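PDB 1K5C: endopolygalacturonase from Chondrostereum purpureum, which probably hydrolyses alpha-1,4 links within polygalacturonate chains of plant cell-wall pectin as a family 28 glycoside hydrolase. Local coordinates for residues I68-A73 with G107-F112; A252-L257 with R295-C300. All coordinates share one frame; numbering follows the deposited sequence.

Contact 1 of 2, residues I68-A73 with G107-F112; sequences INFVGA and GTYKKF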
# COMPACT_ATOMS: atom_id res chain seq x y z
N ILE A 68 1.63 -14.84 -14.65
CA ILE A 68 0.40 -15.47 -14.15
C ILE A 68 -0.81 -14.60 -14.48
O ILE A 68 -0.75 -13.38 -14.37
CB ILE A 68 0.54 -15.69 -12.63
CG1 ILE A 68 1.81 -16.52 -12.28
CG2 ILE A 68 -0.74 -16.28 -12.02
CD1 ILE A 68 1.90 -17.81 -13.11
N ASN A 69 -1.90 -15.28 -14.83
CA ASN A 69 -3.19 -14.59 -15.06
C ASN A 69 -4.13 -15.09 -13.95
O ASN A 69 -4.63 -16.20 -14.01
CB ASN A 69 -3.70 -14.99 -16.44
CG ASN A 69 -5.03 -14.43 -16.77
OD1 ASN A 69 -5.37 -13.34 -16.31
ND2 ASN A 69 -5.84 -15.12 -17.55
N PHE A 70 -4.31 -14.26 -12.90
CA PHE A 70 -5.12 -14.65 -11.76
C PHE A 70 -6.48 -14.01 -11.86
O PHE A 70 -6.59 -12.77 -11.88
CB PHE A 70 -4.40 -14.29 -10.44
CG PHE A 70 -5.07 -14.85 -9.21
CD1 PHE A 70 -6.21 -14.27 -8.66
CD2 PHE A 70 -4.51 -15.99 -8.59
CE1 PHE A 70 -6.80 -14.79 -7.55
CE2 PHE A 70 -5.11 -16.52 -7.47
CZ PHE A 70 -6.27 -15.94 -6.97
N VAL A 71 -7.52 -14.84 -11.97
CA VAL A 71 -8.88 -14.42 -12.23
C VAL A 71 -9.67 -14.69 -10.96
O VAL A 71 -10.01 -15.84 -10.65
CB VAL A 71 -9.45 -15.20 -13.45
CG1 VAL A 71 -10.94 -14.83 -13.66
CG2 VAL A 71 -8.59 -14.96 -14.68
N GLY A 72 -9.96 -13.63 -10.21
CA GLY A 72 -10.55 -13.80 -8.87
C GLY A 72 -12.02 -14.11 -8.86
O GLY A 72 -12.52 -14.68 -7.88
N ALA A 73 -12.76 -13.66 -9.91
CA ALA A 73 -14.21 -13.90 -9.99
C ALA A 73 -14.91 -13.41 -8.69
O ALA A 73 -15.92 -13.98 -8.27
CB ALA A 73 -14.51 -15.36 -10.34
N GLY A 107 2.74 -10.83 -13.89
CA GLY A 107 1.44 -11.17 -14.43
C GLY A 107 0.39 -10.14 -14.08
O GLY A 107 0.70 -8.97 -13.86
N THR A 108 -0.85 -10.60 -14.04
CA THR A 108 -2.03 -9.75 -13.83
C THR A 108 -2.96 -10.45 -12.87
O THR A 108 -3.33 -11.61 -13.12
CB THR A 108 -2.77 -9.47 -15.16
OG1 THR A 108 -1.85 -8.86 -16.06
CG2 THR A 108 -3.93 -8.52 -15.00
N TYR A 109 -3.31 -9.78 -11.79
CA TYR A 109 -4.16 -10.28 -10.71
C TYR A 109 -5.40 -9.42 -10.66
O TYR A 109 -5.30 -8.20 -10.47
CB TYR A 109 -3.42 -10.22 -9.35
CG TYR A 109 -2.32 -11.27 -9.27
CD1 TYR A 109 -1.15 -11.20 -10.00
CD2 TYR A 109 -2.56 -12.42 -8.51
CE1 TYR A 109 -0.19 -12.22 -9.95
CE2 TYR A 109 -1.61 -13.44 -8.47
CZ TYR A 109 -0.43 -13.34 -9.17
OH TYR A 109 0.46 -14.37 -9.11
N LYS A 110 -6.58 -10.06 -10.80
CA LYS A 110 -7.82 -9.26 -10.92
C LYS A 110 -8.92 -9.75 -10.02
O LYS A 110 -9.14 -10.94 -9.83
CB LYS A 110 -8.34 -9.40 -12.40
CG LYS A 110 -7.34 -8.97 -13.46
CD LYS A 110 -7.54 -9.57 -14.84
CE LYS A 110 -7.05 -11.09 -14.88
NZ LYS A 110 -7.22 -11.48 -16.33
N LYS A 111 -9.71 -8.77 -9.53
CA LYS A 111 -11.09 -9.02 -9.07
C LYS A 111 -11.19 -10.07 -8.01
O LYS A 111 -11.91 -11.07 -8.08
CB LYS A 111 -11.98 -9.36 -10.28
CG LYS A 111 -12.21 -8.15 -11.20
CD LYS A 111 -13.16 -7.14 -10.54
CE LYS A 111 -13.62 -6.04 -11.44
NZ LYS A 111 -14.69 -5.32 -10.65
N PHE A 112 -10.44 -9.84 -6.89
CA PHE A 112 -10.72 -10.59 -5.66
C PHE A 112 -10.66 -9.62 -4.50
O PHE A 112 -10.24 -8.46 -4.63
CB PHE A 112 -9.76 -11.78 -5.47
CG PHE A 112 -8.31 -11.41 -5.38
CD1 PHE A 112 -7.74 -11.05 -4.16
CD2 PHE A 112 -7.51 -11.46 -6.54
CE1 PHE A 112 -6.37 -10.77 -4.08
CE2 PHE A 112 -6.17 -11.18 -6.46
CZ PHE A 112 -5.60 -10.81 -5.24
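Ile-68 to Val-71 and Thr-108 to Lys-110 run parallel, the closest approach of their axes 4.9 Å and their directions 2° apart, and four backbone hydrogen bonds join the segments: Thr-108 N to Ile-68 O, Phe-70 N to Thr-108 O, Lys-110 N to Phe-70 O and Gly-72 N to Lys-110 O. On the face carrying Ile-68, Phe-70 and Tyr-109, the Phe-70 CB settles 3.3 Å from Tyr-109 CD2. The two rings are almost parallel, 16° between planes, yet slid so far that they hardly overlap. Phe-112 meets the CD1-CE1 side of the Phe-70 ring obliquely, its CD2 3.6 Å from Phe-70 CE1, and the three rings form a buried aromatic cluster. On the face of Asn-69, Thr-108, Val-71 and Lys-110, in the lysine conformer given here, a bend at chi3 (-76°) brings NZ to Asn-69 OD1 at 2.6 Å, in the plane of that amide carbonyl. Asn-69 ND2 bonds in turn to Thr-42 OG1, so in this conformer OD1 and ND2 both have partners. Neighbouring strands 42-45 and 130-139 extend the ladder on either side. Parallel strands of successive coils in register, with buried aromatic residues on one face, are characteristic of the right-handed parallel beta-helix of family 28 enzymes.

Contact 2 of 2, residues A252-L257 with R295-C300; sequences AKYGVL and RVTVEC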
# COMPACT_ATOMS: atom_id res chain seq x y z
N ALA A 252 -7.82 14.15 8.47
CA ALA A 252 -7.79 14.54 9.87
C ALA A 252 -6.52 15.21 10.32
O ALA A 252 -6.57 16.09 11.23
CB ALA A 252 -8.05 13.32 10.78
N LYS A 253 -5.36 14.85 9.80
CA LYS A 253 -4.09 15.30 10.35
C LYS A 253 -3.30 16.15 9.36
O LYS A 253 -3.02 17.34 9.68
CB LYS A 253 -3.19 14.17 10.90
CG LYS A 253 -2.24 14.75 11.94
CD LYS A 253 -1.37 13.67 12.59
CE LYS A 253 -0.46 14.31 13.65
NZ LYS A 253 0.35 13.30 14.35
N TYR A 254 -2.88 15.61 8.21
CA TYR A 254 -2.16 16.40 7.21
C TYR A 254 -2.66 16.09 5.81
O TYR A 254 -2.71 14.92 5.41
CB TYR A 254 -0.66 16.10 7.17
CG TYR A 254 0.14 16.54 8.37
CD1 TYR A 254 0.75 17.81 8.35
CD2 TYR A 254 0.35 15.73 9.45
CE1 TYR A 254 1.52 18.25 9.44
CE2 TYR A 254 1.15 16.16 10.55
CZ TYR A 254 1.71 17.43 10.48
OH TYR A 254 2.49 17.86 11.56
N GLY A 255 -2.98 17.14 5.02
CA GLY A 255 -3.26 16.89 3.62
C GLY A 255 -2.08 16.28 2.89
O GLY A 255 -2.22 15.26 2.20
N VAL A 256 -0.92 16.93 3.06
CA VAL A 256 0.35 16.46 2.56
C VAL A 256 1.34 16.54 3.69
O VAL A 256 1.49 17.58 4.31
CB VAL A 256 0.88 17.35 1.38
CG1 VAL A 256 2.25 16.91 0.90
CG2 VAL A 256 -0.13 17.43 0.22
N LEU A 257 2.07 15.40 3.95
CA LEU A 257 3.18 15.42 4.89
C LEU A 257 4.36 14.72 4.22
O LEU A 257 4.31 13.54 3.92
CB LEU A 257 2.84 14.76 6.24
CG LEU A 257 4.02 14.67 7.25
CD1 LEU A 257 4.50 16.06 7.67
CD2 LEU A 257 3.62 13.86 8.46
N ARG A 295 -2.76 21.69 6.41
CA ARG A 295 -2.79 21.52 4.94
C ARG A 295 -1.54 20.80 4.42
O ARG A 295 -1.65 19.65 3.97
CB ARG A 295 -3.02 22.88 4.26
CG ARG A 295 -4.46 23.41 4.53
CD ARG A 295 -4.76 24.64 3.72
NE ARG A 295 -4.00 25.86 3.99
CZ ARG A 295 -4.37 26.72 4.96
NH1 ARG A 295 -5.39 26.48 5.78
NH2 ARG A 295 -3.67 27.84 5.14
N VAL A 296 -0.40 21.47 4.47
CA VAL A 296 0.85 20.91 3.93
C VAL A 296 2.00 21.19 4.88
O VAL A 296 2.24 22.34 5.24
CB VAL A 296 1.15 21.56 2.57
CG1 VAL A 296 2.53 21.13 2.04
CG2 VAL A 296 0.07 21.27 1.54
N THR A 297 2.76 20.15 5.21
CA THR A 297 4.06 20.33 5.86
C THR A 297 5.11 19.54 5.05
O THR A 297 4.88 18.37 4.72
CB THR A 297 4.07 19.92 7.33
OG1 THR A 297 3.37 21.00 8.02
CG2 THR A 297 5.45 19.74 7.95
N VAL A 298 6.23 20.21 4.79
CA VAL A 298 7.42 19.60 4.20
C VAL A 298 8.54 19.81 5.22
O VAL A 298 8.81 20.96 5.58
CB VAL A 298 7.78 20.26 2.85
CG1 VAL A 298 9.11 19.70 2.35
CG2 VAL A 298 6.65 20.05 1.84
N GLU A 299 9.15 18.70 5.67
CA GLU A 299 10.22 18.73 6.67
C GLU A 299 11.41 17.96 6.12
O GLU A 299 11.54 16.76 6.30
CB GLU A 299 9.70 18.14 8.00
CG GLU A 299 10.78 18.13 9.10
CD GLU A 299 10.89 19.41 9.89
OE1 GLU A 299 10.27 20.41 9.54
OE2 GLU A 299 11.62 19.39 10.92
N CYS A 300 12.28 18.69 5.43
CA CYS A 300 13.44 18.11 4.75
C CYS A 300 14.72 18.43 5.51
O CYS A 300 15.02 19.60 5.79
CB CYS A 300 13.65 18.71 3.35
SG CYS A 300 12.43 18.18 2.12
O HOH W 1 3.35 20.64 10.90
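Thr-297 touches both Tyr-254 and Leu-257 and meets each through a different branch. With OG1 beside its own backbone N (chi1 -76°), the threonine sets that hydroxyl at the edge of the tyrosine ring, 3.6 Å from Tyr-254 CE1, while its CG2 runs alongside the leucine and approaches Leu-257 CD1 to 3.8 Å. That same CD1 is placed over the centre of the Tyr-254 ring, 4.0 Å above the plane, a CH-pi type of packing within one strand. A water in the plane of the ring ties the polar ends together, 3.0 Å from Tyr-254 OH and 2.9 Å from Thr-297 OG1. OG1 has a second partner in Thr-321 N, from which it accepts a hydrogen bond. Val-256 and Val-296 lie side by side on the other face, Val-256 CB 4.0 Å from Val-296 CG2.

The backbones that carry these side chains pair in parallel. Val-256 N donates to Arg-295 O, and Thr-297 N donates to Val-256 O at 3.0 Å with a nearly straight N-H...O angle of 167°. Such in-register parallel pairing just after a corner recurs from coil to coil in the parallel beta-helix, and here strand 254-259 lies between strands 223-230 and 294-299.

The next shell holds these pieces in place. Val-256 packs on Val-225 of the preceding coil, and Val-296 on Trp-309, Val-314 and Ile-322 in the core. At the corner, the Arg-295 guanidinium group turns from the contact to the chain terminus, making a salt bridge to Leu-335 OXT and hydrogen bonds to the carbonyls of Tyr-334 and Gly-316. Leu-257 touches Arg-226, which binds galacturonate in a ligand-bound form of the enzyme; none is bound here.

The two contacts are one principle applied twice: contact 1 pairs consecutive coils toward the N-terminal end of the beta-helix, contact 2 does so toward the C-terminal end. Their centres are 36 Å apart, on opposite sides of the centre of the chain, and their nearest atoms remain about 26 Å from each other, so they are related through the coils between them and not by touch. Their relation to substrate differs. Contact 1 lies away from the known sites, whereas in contact 2 the Leu-257 side chain comes within about 4 Å of that of Arg-226 and about 7 Å of that of Lys-228, both of which bind galacturonate in a ligand-bound form of the enzyme.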